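Local coordinates for S-adenosylmethionine:tRNA ribosyltransferase-isomerase (Thermus thermophilus, PDB 1WDI), which probably transfers and isomerises the ribose of S-adenosylmethionine onto the 7-aminomethyl-7-deazaguanine base of tRNA, giving epoxyqueuosine, at residues 54-59 against 252-257; 59-64 against 257-262; 28-33 against 340-345. One frame throughout, in Å; residues are numbered along the deposited sequence.

Interaction 1 of 3, residues 54-59 against 252-257; sequences PGDVLV and RVVAVG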
ATOM      1  N   PRO A  54     -18.546   9.777  14.509  1.00 27.80           N
ATOM      2  CA  PRO A  54     -18.005   9.021  15.639  1.00 26.51           C
ATOM      3  C   PRO A  54     -18.384   7.549  15.538  1.00 24.84           C
ATOM      4  O   PRO A  54     -19.540   7.210  15.297  1.00 21.59           O
ATOM      5  CB  PRO A  54     -18.614   9.724  16.859  1.00 27.20           C
ATOM      6  CG  PRO A  54     -19.874  10.351  16.319  1.00 29.95           C
ATOM      7  CD  PRO A  54     -19.436  10.860  14.966  1.00 27.79           C
ATOM      8  N   GLY A  55     -17.399   6.675  15.707  1.00 22.30           N
ATOM      9  CA  GLY A  55     -17.680   5.257  15.608  1.00 22.86           C
ATOM     10  C   GLY A  55     -17.144   4.681  14.312  1.00 21.83           C
ATOM     11  O   GLY A  55     -16.929   3.477  14.221  1.00 23.08           O
ATOM     12  N   ASP A  56     -16.945   5.526  13.301  1.00 21.67           N
ATOM     13  CA  ASP A  56     -16.387   5.042  12.044  1.00 20.67           C
ATOM     14  C   ASP A  56     -15.015   4.468  12.375  1.00 21.42           C
ATOM     15  O   ASP A  56     -14.317   4.974  13.256  1.00 20.41           O
ATOM     16  CB  ASP A  56     -16.193   6.176  11.029  1.00 21.92           C
ATOM     17  CG  ASP A  56     -17.464   6.526  10.275  1.00 21.04           C
ATOM     18  OD1 ASP A  56     -18.406   5.707  10.246  1.00 21.49           O
ATOM     19  OD2 ASP A  56     -17.505   7.623   9.687  1.00 22.66           O
ATOM     20  N   VAL A  57     -14.636   3.405  11.683  1.00 19.95           N
ATOM     21  CA  VAL A  57     -13.332   2.802  11.898  1.00 21.26           C
ATOM     22  C   VAL A  57     -12.514   3.026  10.634  1.00 21.37           C
ATOM     23  O   VAL A  57     -12.809   2.459   9.577  1.00 20.70           O
ATOM     24  CB  VAL A  57     -13.429   1.289  12.169  1.00 21.46           C
ATOM     25  CG1 VAL A  57     -12.032   0.714  12.374  1.00 22.00           C
ATOM     26  CG2 VAL A  57     -14.289   1.037  13.393  1.00 19.72           C
ATOM     27  N   LEU A  58     -11.495   3.866  10.755  1.00 20.12           N
ATOM     28  CA  LEU A  58     -10.617   4.192   9.640  1.00 21.13           C
ATOM     29  C   LEU A  58      -9.400   3.267   9.720  1.00 20.72           C
ATOM     30  O   LEU A  58      -8.648   3.296  10.697  1.00 18.90           O
ATOM     31  CB  LEU A  58     -10.201   5.660   9.753  1.00 21.70           C
ATOM     32  CG  LEU A  58      -9.827   6.489   8.523  1.00 25.81           C
ATOM     33  CD1 LEU A  58     -10.881   6.348   7.437  1.00 24.79           C
ATOM     34  CD2 LEU A  58      -9.697   7.951   8.944  1.00 25.01           C
ATOM     35  N   VAL A  59      -9.223   2.440   8.696  1.00 19.65           N
ATOM     36  CA  VAL A  59      -8.115   1.492   8.657  1.00 19.28           C
ATOM     37  C   VAL A  59      -7.077   1.886   7.602  1.00 19.70           C
ATOM     38  O   VAL A  59      -7.406   2.047   6.420  1.00 20.21           O
ATOM     39  CB  VAL A  59      -8.632   0.053   8.359  1.00 16.73           C
ATOM     40  CG1 VAL A  59      -7.493  -0.951   8.441  1.00 16.75           C
ATOM     41  CG2 VAL A  59      -9.719  -0.321   9.353  1.00 17.73           C
ATOM     42  N   ARG A 252     -19.334   1.730  10.490  1.00 23.39           N
ATOM     43  CA  ARG A 252     -18.588   1.673   9.232  1.00 22.36           C
ATOM     44  C   ARG A 252     -17.091   1.423   9.322  1.00 22.77           C
ATOM     45  O   ARG A 252     -16.397   1.997  10.162  1.00 20.70           O
ATOM     46  CB  ARG A 252     -18.800   2.959   8.431  1.00 20.55           C
ATOM     47  CG  ARG A 252     -20.254   3.282   8.146  1.00 22.84           C
ATOM     48  CD  ARG A 252     -20.368   4.451   7.188  1.00 25.26           C
ATOM     49  NE  ARG A 252     -19.809   5.689   7.736  1.00 27.59           N
ATOM     50  CZ  ARG A 252     -19.910   6.874   7.140  1.00 27.08           C
ATOM     51  NH1 ARG A 252     -20.545   6.973   5.978  1.00 25.57           N
ATOM     52  NH2 ARG A 252     -19.390   7.961   7.705  1.00 23.36           N
ATOM     53  N   VAL A 253     -16.606   0.553   8.439  1.00 20.12           N
ATOM     54  CA  VAL A 253     -15.187   0.260   8.344  1.00 18.48           C
ATOM     55  C   VAL A 253     -14.776   1.003   7.075  1.00 20.01           C
ATOM     56  O   VAL A 253     -15.229   0.674   5.975  1.00 19.79           O
ATOM     57  CB  VAL A 253     -14.926  -1.256   8.196  1.00 20.57           C
ATOM     58  CG1 VAL A 253     -13.440  -1.512   7.985  1.00 15.08           C
ATOM     59  CG2 VAL A 253     -15.403  -1.981   9.445  1.00 18.61           C
ATOM     60  N   VAL A 254     -13.946   2.027   7.245  1.00 18.43           N
ATOM     61  CA  VAL A 254     -13.493   2.863   6.140  1.00 16.46           C
ATOM     62  C   VAL A 254     -12.049   2.556   5.781  1.00 16.69           C
ATOM     63  O   VAL A 254     -11.137   2.758   6.583  1.00 16.61           O
ATOM     64  CB  VAL A 254     -13.622   4.364   6.511  1.00 16.80           C
ATOM     65  CG1 VAL A 254     -13.324   5.235   5.297  1.00 15.85           C
ATOM     66  CG2 VAL A 254     -15.033   4.643   7.042  1.00 15.89           C
ATOM     67  N   ALA A 255     -11.843   2.070   4.564  1.00 17.19           N
ATOM     68  CA  ALA A 255     -10.508   1.717   4.115  1.00 16.69           C
ATOM     69  C   ALA A 255      -9.767   2.906   3.541  1.00 18.08           C
ATOM     70  O   ALA A 255     -10.320   3.683   2.762  1.00 17.97           O
ATOM     71  CB  ALA A 255     -10.587   0.600   3.062  1.00 18.18           C
ATOM     72  N   VAL A 256      -8.511   3.054   3.939  1.00 19.77           N
ATOM     73  CA  VAL A 256      -7.684   4.121   3.415  1.00 19.54           C
ATOM     74  C   VAL A 256      -6.706   3.433   2.481  1.00 20.50           C
ATOM     75  O   VAL A 256      -5.682   2.902   2.919  1.00 21.84           O
ATOM     76  CB  VAL A 256      -6.905   4.854   4.520  1.00 20.03           C
ATOM     77  CG1 VAL A 256      -5.985   5.893   3.897  1.00 19.14           C
ATOM     78  CG2 VAL A 256      -7.875   5.512   5.488  1.00 20.18           C
ATOM     79  N   GLY A 257      -7.042   3.419   1.195  1.00 19.74           N
ATOM     80  CA  GLY A 257      -6.181   2.788   0.218  1.00 18.52           C
ATOM     81  C   GLY A 257      -6.628   1.386  -0.142  1.00 18.19           C
ATOM     82  O   GLY A 257      -7.242   0.697   0.663  1.00 19.37           O
TER
HETATM   83  O   HOH W   1     -20.025   4.209  11.656  1.00 17.96           O
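Asp56 and Arg252 form a salt bridge where two parallel strands, 57-59 and 253-256, begin to pair in the mixed sheet of this QueA-family protein. Arg252 grips the carboxylate side-on. Its NE gives a nearly straight bond to OD1 of Asp56 at 2.9 Å, lying in the guanidinium plane. Its NH2 reaches OD2 of Asp56 at 2.8 Å. Both oxygens are met on their syn side, yet the two flat groups are turned 37° apart. The bend at chi3 of Arg252 (-63°) folds the guanidinium back alongside the aspartate. Second partners fix the pair further: Arg53 N binds Asp56 OD2, and Arg252 NH2 also reaches Phe51 O. A water bridges Asp56 OD1 and Arg252 N.

Four backbone bonds join the strands. Val57 N binds Arg252 O and Val59 N binds Val254 O. In return Val57 O accepts from Val254 N at 2.6 Å, and Val59 O from Val256 N. Val57 pairs with Val253, Leu58 with Val254 and Val59 with Ala255.

Apolar contacts cover both faces of the sheet. On the face of Val57, Val59 and Val253, CG2 of Val59 lies 4.1 Å from CG1 of Val253. Helix 258-266 covers part of this face, with Leu264 on Val253 and Val260 on Val59. On the other face CD1 of Leu58 meets two valines of the neighbouring strand. It touches CG2 of Val256 at 3.7 Å and presses more tightly on CG1 of Val254, at 3.4 Å.

Interaction 2 of 3, residues 59-64 against 257-262; sequences VFNESK and GTTVVR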
ATOM      1  N   VAL A  59      -9.223   2.440   8.696  1.00 19.65           N
ATOM      2  CA  VAL A  59      -8.115   1.492   8.657  1.00 19.28           C
ATOM      3  C   VAL A  59      -7.077   1.886   7.602  1.00 19.70           C
ATOM      4  O   VAL A  59      -7.406   2.047   6.420  1.00 20.21           O
ATOM      5  CB  VAL A  59      -8.632   0.053   8.359  1.00 16.73           C
ATOM      6  CG1 VAL A  59      -7.493  -0.951   8.441  1.00 16.75           C
ATOM      7  CG2 VAL A  59      -9.719  -0.321   9.353  1.00 17.73           C
ATOM      8  N   PHE A  60      -5.831   2.040   8.051  1.00 19.03           N
ATOM      9  CA  PHE A  60      -4.706   2.414   7.197  1.00 20.40           C
ATOM     10  C   PHE A  60      -3.722   1.262   7.112  1.00 21.72           C
ATOM     11  O   PHE A  60      -3.829   0.271   7.834  1.00 22.79           O
ATOM     12  CB  PHE A  60      -3.896   3.581   7.784  1.00 19.35           C
ATOM     13  CG  PHE A  60      -4.696   4.809   8.100  1.00 19.48           C
ATOM     14  CD1 PHE A  60      -5.517   4.854   9.224  1.00 18.70           C
ATOM     15  CD2 PHE A  60      -4.579   5.942   7.308  1.00 18.41           C
ATOM     16  CE1 PHE A  60      -6.206   6.023   9.555  1.00 19.64           C
ATOM     17  CE2 PHE A  60      -5.271   7.119   7.631  1.00 19.89           C
ATOM     18  CZ  PHE A  60      -6.080   7.154   8.755  1.00 17.26           C
ATOM     19  N   ASN A  61      -2.734   1.422   6.245  1.00 22.44           N
ATOM     20  CA  ASN A  61      -1.689   0.426   6.131  1.00 26.58           C
ATOM     21  C   ASN A  61      -0.373   1.142   6.414  1.00 27.67           C
ATOM     22  O   ASN A  61      -0.150   2.261   5.954  1.00 26.48           O
ATOM     23  CB  ASN A  61      -1.673  -0.197   4.731  1.00 28.27           C
ATOM     24  CG  ASN A  61      -0.694   0.481   3.796  1.00 31.31           C
ATOM     25  OD1 ASN A  61       0.521   0.322   3.927  1.00 32.37           O
ATOM     26  ND2 ASN A  61      -1.219   1.246   2.841  1.00 32.72           N
ATOM     27  N   GLU A  62       0.479   0.520   7.213  1.00 30.66           N
ATOM     28  CA  GLU A  62       1.787   1.090   7.497  1.00 33.57           C
ATOM     29  C   GLU A  62       2.778   0.022   7.078  1.00 33.95           C
ATOM     30  O   GLU A  62       2.764  -1.086   7.606  1.00 32.06           O
ATOM     31  CB  GLU A  62       1.950   1.427   8.984  1.00 35.00           C
ATOM     32  CG  GLU A  62       1.548   0.328   9.951  1.00 41.14           C
ATOM     33  CD  GLU A  62       1.904   0.667  11.390  1.00 43.35           C
ATOM     34  OE1 GLU A  62       1.712   1.834  11.799  1.00 46.38           O
ATOM     35  OE2 GLU A  62       2.369  -0.234  12.116  1.00 45.60           O
ATOM     36  N   SER A  63       3.615   0.353   6.103  1.00 36.02           N
ATOM     37  CA  SER A  63       4.603  -0.588   5.599  1.00 39.55           C
ATOM     38  C   SER A  63       5.655  -0.948   6.635  1.00 40.10           C
ATOM     39  O   SER A  63       6.166  -0.083   7.346  1.00 40.23           O
ATOM     40  CB  SER A  63       5.289  -0.016   4.355  1.00 40.07           C
ATOM     41  OG  SER A  63       4.374   0.093   3.277  1.00 44.39           O
ATOM     42  N   LYS A  64       5.962  -2.237   6.719  1.00 40.84           N
ATOM     43  CA  LYS A  64       6.974  -2.729   7.643  1.00 42.45           C
ATOM     44  C   LYS A  64       8.010  -3.468   6.808  1.00 42.97           C
ATOM     45  O   LYS A  64       7.681  -4.397   6.064  1.00 41.05           O
ATOM     46  CB  LYS A  64       6.359  -3.680   8.667  1.00 45.01           C
ATOM     47  CG  LYS A  64       7.358  -4.283   9.640  1.00 49.46           C
ATOM     48  CD  LYS A  64       6.679  -5.285  10.561  1.00 52.01           C
ATOM     49  CE  LYS A  64       7.666  -5.917  11.528  1.00 53.91           C
ATOM     50  NZ  LYS A  64       6.989  -6.889  12.437  1.00 53.30           N
ATOM     51  N   GLY A 257      -7.042   3.419   1.195  1.00 19.74           N
ATOM     52  CA  GLY A 257      -6.181   2.788   0.218  1.00 18.52           C
ATOM     53  C   GLY A 257      -6.628   1.386  -0.142  1.00 18.19           C
ATOM     54  O   GLY A 257      -7.242   0.697   0.663  1.00 19.37           O
ATOM     55  N   THR A 258      -6.311   0.971  -1.362  1.00 18.23           N
ATOM     56  CA  THR A 258      -6.674  -0.351  -1.859  1.00 20.44           C
ATOM     57  C   THR A 258      -5.859  -1.482  -1.227  1.00 21.28           C
ATOM     58  O   THR A 258      -6.272  -2.639  -1.244  1.00 24.00           O
ATOM     59  CB  THR A 258      -6.508  -0.410  -3.379  1.00 18.80           C
ATOM     60  OG1 THR A 258      -5.179  -0.005  -3.726  1.00 21.06           O
ATOM     61  CG2 THR A 258      -7.507   0.516  -4.053  1.00 19.56           C
ATOM     62  N   THR A 259      -4.699  -1.149  -0.679  1.00 21.98           N
ATOM     63  CA  THR A 259      -3.870  -2.151  -0.031  1.00 22.13           C
ATOM     64  C   THR A 259      -4.643  -2.628   1.188  1.00 22.19           C
ATOM     65  O   THR A 259      -4.721  -3.825   1.458  1.00 19.98           O
ATOM     66  CB  THR A 259      -2.523  -1.551   0.385  1.00 23.38           C
ATOM     67  OG1 THR A 259      -1.859  -1.062  -0.784  1.00 24.75           O
ATOM     68  CG2 THR A 259      -1.642  -2.606   1.053  1.00 25.60           C
ATOM     69  N   VAL A 260      -5.235  -1.680   1.909  1.00 21.11           N
ATOM     70  CA  VAL A 260      -6.044  -2.008   3.076  1.00 19.21           C
ATOM     71  C   VAL A 260      -7.254  -2.823   2.620  1.00 19.15           C
ATOM     72  O   VAL A 260      -7.633  -3.803   3.259  1.00 20.17           O
ATOM     73  CB  VAL A 260      -6.548  -0.735   3.785  1.00 19.52           C
ATOM     74  CG1 VAL A 260      -7.772  -1.062   4.620  1.00 15.86           C
ATOM     75  CG2 VAL A 260      -5.437  -0.147   4.663  1.00 17.39           C
ATOM     76  N   VAL A 261      -7.874  -2.409   1.520  1.00 18.44           N
ATOM     77  CA  VAL A 261      -9.031  -3.144   1.011  1.00 17.05           C
ATOM     78  C   VAL A 261      -8.662  -4.615   0.753  1.00 18.73           C
ATOM     79  O   VAL A 261      -9.326  -5.529   1.239  1.00 17.22           O
ATOM     80  CB  VAL A 261      -9.544  -2.544  -0.316  1.00 17.88           C
ATOM     81  CG1 VAL A 261     -10.624  -3.444  -0.907  1.00 13.13           C
ATOM     82  CG2 VAL A 261     -10.088  -1.129  -0.085  1.00 16.19           C
ATOM     83  N   ARG A 262      -7.594  -4.830  -0.008  1.00 19.15           N
ATOM     84  CA  ARG A 262      -7.162  -6.186  -0.353  1.00 22.99           C
ATOM     85  C   ARG A 262      -6.820  -7.031   0.873  1.00 22.46           C
ATOM     86  O   ARG A 262      -7.150  -8.213   0.928  1.00 22.83           O
ATOM     87  CB  ARG A 262      -5.951  -6.123  -1.293  1.00 23.99           C
ATOM     88  CG  ARG A 262      -6.238  -5.457  -2.638  1.00 27.80           C
ATOM     89  CD  ARG A 262      -4.951  -5.210  -3.415  1.00 31.34           C
ATOM     90  NE  ARG A 262      -4.212  -6.446  -3.644  1.00 39.95           N
ATOM     91  CZ  ARG A 262      -3.031  -6.515  -4.250  1.00 42.22           C
ATOM     92  NH1 ARG A 262      -2.445  -5.412  -4.696  1.00 45.02           N
ATOM     93  NH2 ARG A 262      -2.436  -7.690  -4.410  1.00 44.07           N
TER
HETATM   94  O   HOH W   2      -4.158   1.023   1.925  1.00 19.68           O
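Val59 meets Val260 where strand 59-64 passes across the start of helix 258-262. The two short axes run nearly at right angles, at 101°, and come within 7.5 Å of each other. The helix follows directly on the strand that pairs with residues 57-59, and it packs against the same sheet.

With CG1 anti to the backbone N (chi1 -175°), Val59 brings that branch to CG1 of Val260 at 3.8 Å. The other branch of Val260 goes to the strand backbone: its CG2 lies 3.4 Å from Val59 O.

At Phe60 the contact is with the main chain, and CG2 of Val260 sits 3.3 Å from its carbonyl carbon. The ring is on the other face of the strand, where it stacks with Phe206 and meets Phe189 edge-to-face.

Asn61 turns back toward the helix. Its CB packs on CG2 of Val260 at 3.8 Å, so this one methyl spans the backbone from Val59 to Asn61. The amide reaches past it, and ND2 of Asn61 comes to 3.9 Å from CB of Thr259. A water accepts from Asn61 ND2 at 3.1 Å and from Val260 N at 2.9 Å.

Beyond the contact, Thr259 OG1 and Thr258 N hydrogen-bond a citrate, probably from the crystallisation liquor, which may mark an anion-binding pocket at the helix start. The direct contacts are van der Waals ones, mainly valine methyls on a valine side chain and on strand backbone. The polar link is indirect: the water takes up an N-H of the first helical turn and ties it to the Asn61 amide.

Interaction 3 of 3, residues 28-33 against 340-345; sequences RLMVVY and DAMLIL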
ATOM      1  N   ARG A  28      -7.281  17.945  -3.380  1.00 20.22           N
ATOM      2  CA  ARG A  28      -8.728  17.892  -3.547  1.00 20.43           C
ATOM      3  C   ARG A  28      -9.287  16.516  -3.188  1.00 21.41           C
ATOM      4  O   ARG A  28      -8.574  15.512  -3.227  1.00 21.42           O
ATOM      5  CB  ARG A  28      -9.107  18.264  -4.983  1.00 20.77           C
ATOM      6  CG  ARG A  28      -8.685  19.684  -5.368  1.00 22.24           C
ATOM      7  CD  ARG A  28      -9.093  20.024  -6.787  1.00 21.07           C
ATOM      8  NE  ARG A  28     -10.543  19.995  -6.945  1.00 21.31           N
ATOM      9  CZ  ARG A  28     -11.174  20.228  -8.089  1.00 22.91           C
ATOM     10  NH1 ARG A  28     -10.481  20.510  -9.185  1.00 22.69           N
ATOM     11  NH2 ARG A  28     -12.496  20.166  -8.139  1.00 22.35           N
ATOM     12  N   LEU A  29     -10.563  16.483  -2.817  1.00 20.16           N
ATOM     13  CA  LEU A  29     -11.225  15.240  -2.457  1.00 19.86           C
ATOM     14  C   LEU A  29     -12.593  15.180  -3.122  1.00 19.09           C
ATOM     15  O   LEU A  29     -13.453  16.030  -2.871  1.00 16.96           O
ATOM     16  CB  LEU A  29     -11.400  15.139  -0.933  1.00 18.88           C
ATOM     17  CG  LEU A  29     -12.253  13.974  -0.424  1.00 18.13           C
ATOM     18  CD1 LEU A  29     -11.540  12.645  -0.718  1.00 18.45           C
ATOM     19  CD2 LEU A  29     -12.505  14.120   1.069  1.00 19.98           C
ATOM     20  N   MET A  30     -12.789  14.191  -3.988  1.00 18.26           N
ATOM     21  CA  MET A  30     -14.081  14.036  -4.636  1.00 19.06           C
ATOM     22  C   MET A  30     -14.849  12.999  -3.838  1.00 19.62           C
ATOM     23  O   MET A  30     -14.396  11.861  -3.689  1.00 21.15           O
ATOM     24  CB  MET A  30     -13.938  13.554  -6.091  1.00 17.46           C
ATOM     25  CG  MET A  30     -15.287  13.342  -6.773  1.00 21.79           C
ATOM     26  SD  MET A  30     -15.237  12.539  -8.412  1.00 25.35           S
ATOM     27  CE  MET A  30     -14.786  13.919  -9.409  1.00 19.72           C
ATOM     28  N   VAL A  31     -15.999  13.394  -3.302  1.00 18.93           N
ATOM     29  CA  VAL A  31     -16.825  12.464  -2.546  1.00 19.46           C
ATOM     30  C   VAL A  31     -17.929  11.975  -3.482  1.00 20.61           C
ATOM     31  O   VAL A  31     -18.662  12.784  -4.056  1.00 19.28           O
ATOM     32  CB  VAL A  31     -17.476  13.146  -1.320  1.00 19.39           C
ATOM     33  CG1 VAL A  31     -18.321  12.126  -0.547  1.00 17.91           C
ATOM     34  CG2 VAL A  31     -16.390  13.745  -0.411  1.00 20.17           C
ATOM     35  N   VAL A  32     -18.035  10.661  -3.658  1.00 20.84           N
ATOM     36  CA  VAL A  32     -19.076  10.106  -4.522  1.00 23.03           C
ATOM     37  C   VAL A  32     -19.797   8.976  -3.788  1.00 23.79           C
ATOM     38  O   VAL A  32     -19.189   8.251  -3.003  1.00 23.36           O
ATOM     39  CB  VAL A  32     -18.480   9.592  -5.864  1.00 24.79           C
ATOM     40  CG1 VAL A  32     -17.444   8.523  -5.598  1.00 26.94           C
ATOM     41  CG2 VAL A  32     -19.592   9.049  -6.763  1.00 22.10           C
ATOM     42  N   TYR A  33     -21.095   8.831  -4.032  1.00 25.56           N
ATOM     43  CA  TYR A  33     -21.880   7.803  -3.354  1.00 26.37           C
ATOM     44  C   TYR A  33     -22.195   6.556  -4.187  1.00 27.74           C
ATOM     45  O   TYR A  33     -22.533   6.661  -5.367  1.00 26.43           O
ATOM     46  CB  TYR A  33     -23.174   8.423  -2.828  1.00 26.78           C
ATOM     47  CG  TYR A  33     -22.935   9.583  -1.888  1.00 28.41           C
ATOM     48  CD1 TYR A  33     -22.597  10.844  -2.378  1.00 28.51           C
ATOM     49  CD2 TYR A  33     -23.002   9.411  -0.503  1.00 27.72           C
ATOM     50  CE1 TYR A  33     -22.328  11.905  -1.514  1.00 28.17           C
ATOM     51  CE2 TYR A  33     -22.732  10.466   0.371  1.00 27.49           C
ATOM     52  CZ  TYR A  33     -22.394  11.710  -0.145  1.00 29.26           C
ATOM     53  OH  TYR A  33     -22.102  12.754   0.707  1.00 29.25           O
ATOM     54  N   ASP A 340      -4.838  13.868  -6.351  1.00 22.16           N
ATOM     55  CA  ASP A 340      -5.922  14.058  -5.403  1.00 22.14           C
ATOM     56  C   ASP A 340      -6.519  12.743  -4.946  1.00 21.84           C
ATOM     57  O   ASP A 340      -6.015  11.673  -5.284  1.00 24.05           O
ATOM     58  CB  ASP A 340      -6.999  14.953  -6.012  1.00 22.71           C
ATOM     59  CG  ASP A 340      -6.484  16.345  -6.300  1.00 25.00           C
ATOM     60  OD1 ASP A 340      -5.849  16.927  -5.394  1.00 25.93           O
ATOM     61  OD2 ASP A 340      -6.705  16.857  -7.416  1.00 22.43           O
ATOM     62  N   ALA A 341      -7.604  12.820  -4.187  1.00 21.42           N
ATOM     63  CA  ALA A 341      -8.225  11.613  -3.666  1.00 21.07           C
ATOM     64  C   ALA A 341      -9.717  11.532  -3.910  1.00 20.89           C
ATOM     65  O   ALA A 341     -10.368  12.526  -4.243  1.00 19.40           O
ATOM     66  CB  ALA A 341      -7.944  11.502  -2.175  1.00 18.68           C
ATOM     67  N   MET A 342     -10.248  10.326  -3.733  1.00 17.79           N
ATOM     68  CA  MET A 342     -11.663  10.063  -3.898  1.00 17.66           C
ATOM     69  C   MET A 342     -12.158   9.341  -2.655  1.00 16.64           C
ATOM     70  O   MET A 342     -11.463   8.488  -2.113  1.00 17.09           O
ATOM     71  CB  MET A 342     -11.906   9.169  -5.130  1.00 18.98           C
ATOM     72  CG  MET A 342     -13.356   8.725  -5.298  1.00 17.18           C
ATOM     73  SD  MET A 342     -13.657   7.595  -6.707  1.00 20.73           S
ATOM     74  CE  MET A 342     -13.795   8.731  -8.085  1.00 17.95           C
ATOM     75  N   LEU A 343     -13.356   9.689  -2.199  1.00 16.24           N
ATOM     76  CA  LEU A 343     -13.953   9.023  -1.045  1.00 17.40           C
ATOM     77  C   LEU A 343     -15.272   8.466  -1.539  1.00 18.38           C
ATOM     78  O   LEU A 343     -16.132   9.215  -1.991  1.00 19.50           O
ATOM     79  CB  LEU A 343     -14.210  10.004   0.109  1.00 14.71           C
ATOM     80  CG  LEU A 343     -14.991   9.416   1.300  1.00 18.71           C
ATOM     81  CD1 LEU A 343     -14.150   8.339   1.994  1.00 15.96           C
ATOM     82  CD2 LEU A 343     -15.351  10.532   2.299  1.00 14.16           C
ATOM     83  N   ILE A 344     -15.426   7.148  -1.476  1.00 20.01           N
ATOM     84  CA  ILE A 344     -16.658   6.508  -1.923  1.00 20.27           C
ATOM     85  C   ILE A 344     -17.442   6.059  -0.700  1.00 21.10           C
ATOM     86  O   ILE A 344     -16.969   5.227   0.075  1.00 22.19           O
ATOM     87  CB  ILE A 344     -16.343   5.294  -2.819  1.00 21.93           C
ATOM     88  CG1 ILE A 344     -15.481   5.750  -3.999  1.00 24.52           C
ATOM     89  CG2 ILE A 344     -17.631   4.666  -3.314  1.00 20.49           C
ATOM     90  CD1 ILE A 344     -14.586   4.675  -4.575  1.00 26.31           C
ATOM     91  N   LEU A 345     -18.649   6.601  -0.550  1.00 20.08           N
ATOM     92  CA  LEU A 345     -19.518   6.317   0.588  1.00 22.03           C
ATOM     93  C   LEU A 345     -20.796   5.585   0.198  1.00 23.62           C
ATOM     94  O   LEU A 345     -21.145   5.593  -1.002  1.00 24.75           O
ATOM     95  CB  LEU A 345     -19.907   7.638   1.275  1.00 22.73           C
ATOM     96  CG  LEU A 345     -18.784   8.523   1.811  1.00 23.75           C
ATOM     97  CD1 LEU A 345     -19.343   9.880   2.238  1.00 26.16           C
ATOM     98  CD2 LEU A 345     -18.112   7.822   2.987  1.00 24.29           C
ATOM     99  OXT LEU A 345     -21.453   5.040   1.114  1.00 23.47           O
TER
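Leu29 drops its CD1 methyl into the dip between Ala341 and Leu343, which flank it on the neighbouring strand. The methyl is 4.0 Å from CB of Ala341 and 3.8 Å from CB of Leu343. Just past the paired residues, CD1 of Leu345 fits between Val31 and Tyr33. It lies 3.7 Å from CG1 of Val31 and 3.9 Å from CE2 of Tyr33, approaching that ring obliquely. Phe51 of helix 48-51 packs over Val31, Tyr33 and Leu343.

The strands 28-32 and 341-344 run parallel in the mixed sheet, which sets the first strand of the chain beside its last. Five regular backbone bonds join them, from Ala341 N to Arg28 O at one end to Leu345 N to Val32 O at the other.

On the opposite face Met30 and Met342 lie side by side, pointing the same way, and SD of Met30 is 4.1 Å from CE of Met342. Both side chains pack against helix 318-330, Met30 on Leu327 and Ala328, Met342 on Ala324 and Tyr325. Val32 puts CG1 between its backbone N and its carbonyl carbon (chi1 59°). That branch then fills the notch between Ile344 CG1 and Met342 SD. Leu316 of helix 307-316 touches both Val32 and Ile344.

Beside Arg28, the first residue of strand 28-32, the Asp340 carboxylate lies against CB of Arg28. Its OD1 takes the amide N of Arg28 at 2.7 Å, a bent bond that comes from above the carboxylate plane. The same oxygen is salt-bridged to Arg334, while the guanidinium of Arg28 turns to Glu331 O and to the ring of Tyr333.

All three interactions build on one mixed sheet. Interactions 1 and 2 are continuous: they share Val59 and Gly257, and their centres lie 12 Å apart. Ala255 CB joins them, packing on Val260 CG1 at 3.6 Å. Interaction 3 closes the chain ends around the other two in sequence. Strand 296-300 lies between 253-256 and 341-344, and so connects its strand pair to that of interaction 1. These two also touch directly, Arg252 NH1 to Leu345 CD2 at 3.9 Å. Interactions 2 and 3 do not touch; their nearest atoms are about 7 Å apart. The citrate bound by Thr259 in interaction 2 is also near interaction 1, about 6 Å from the side chain of Val256.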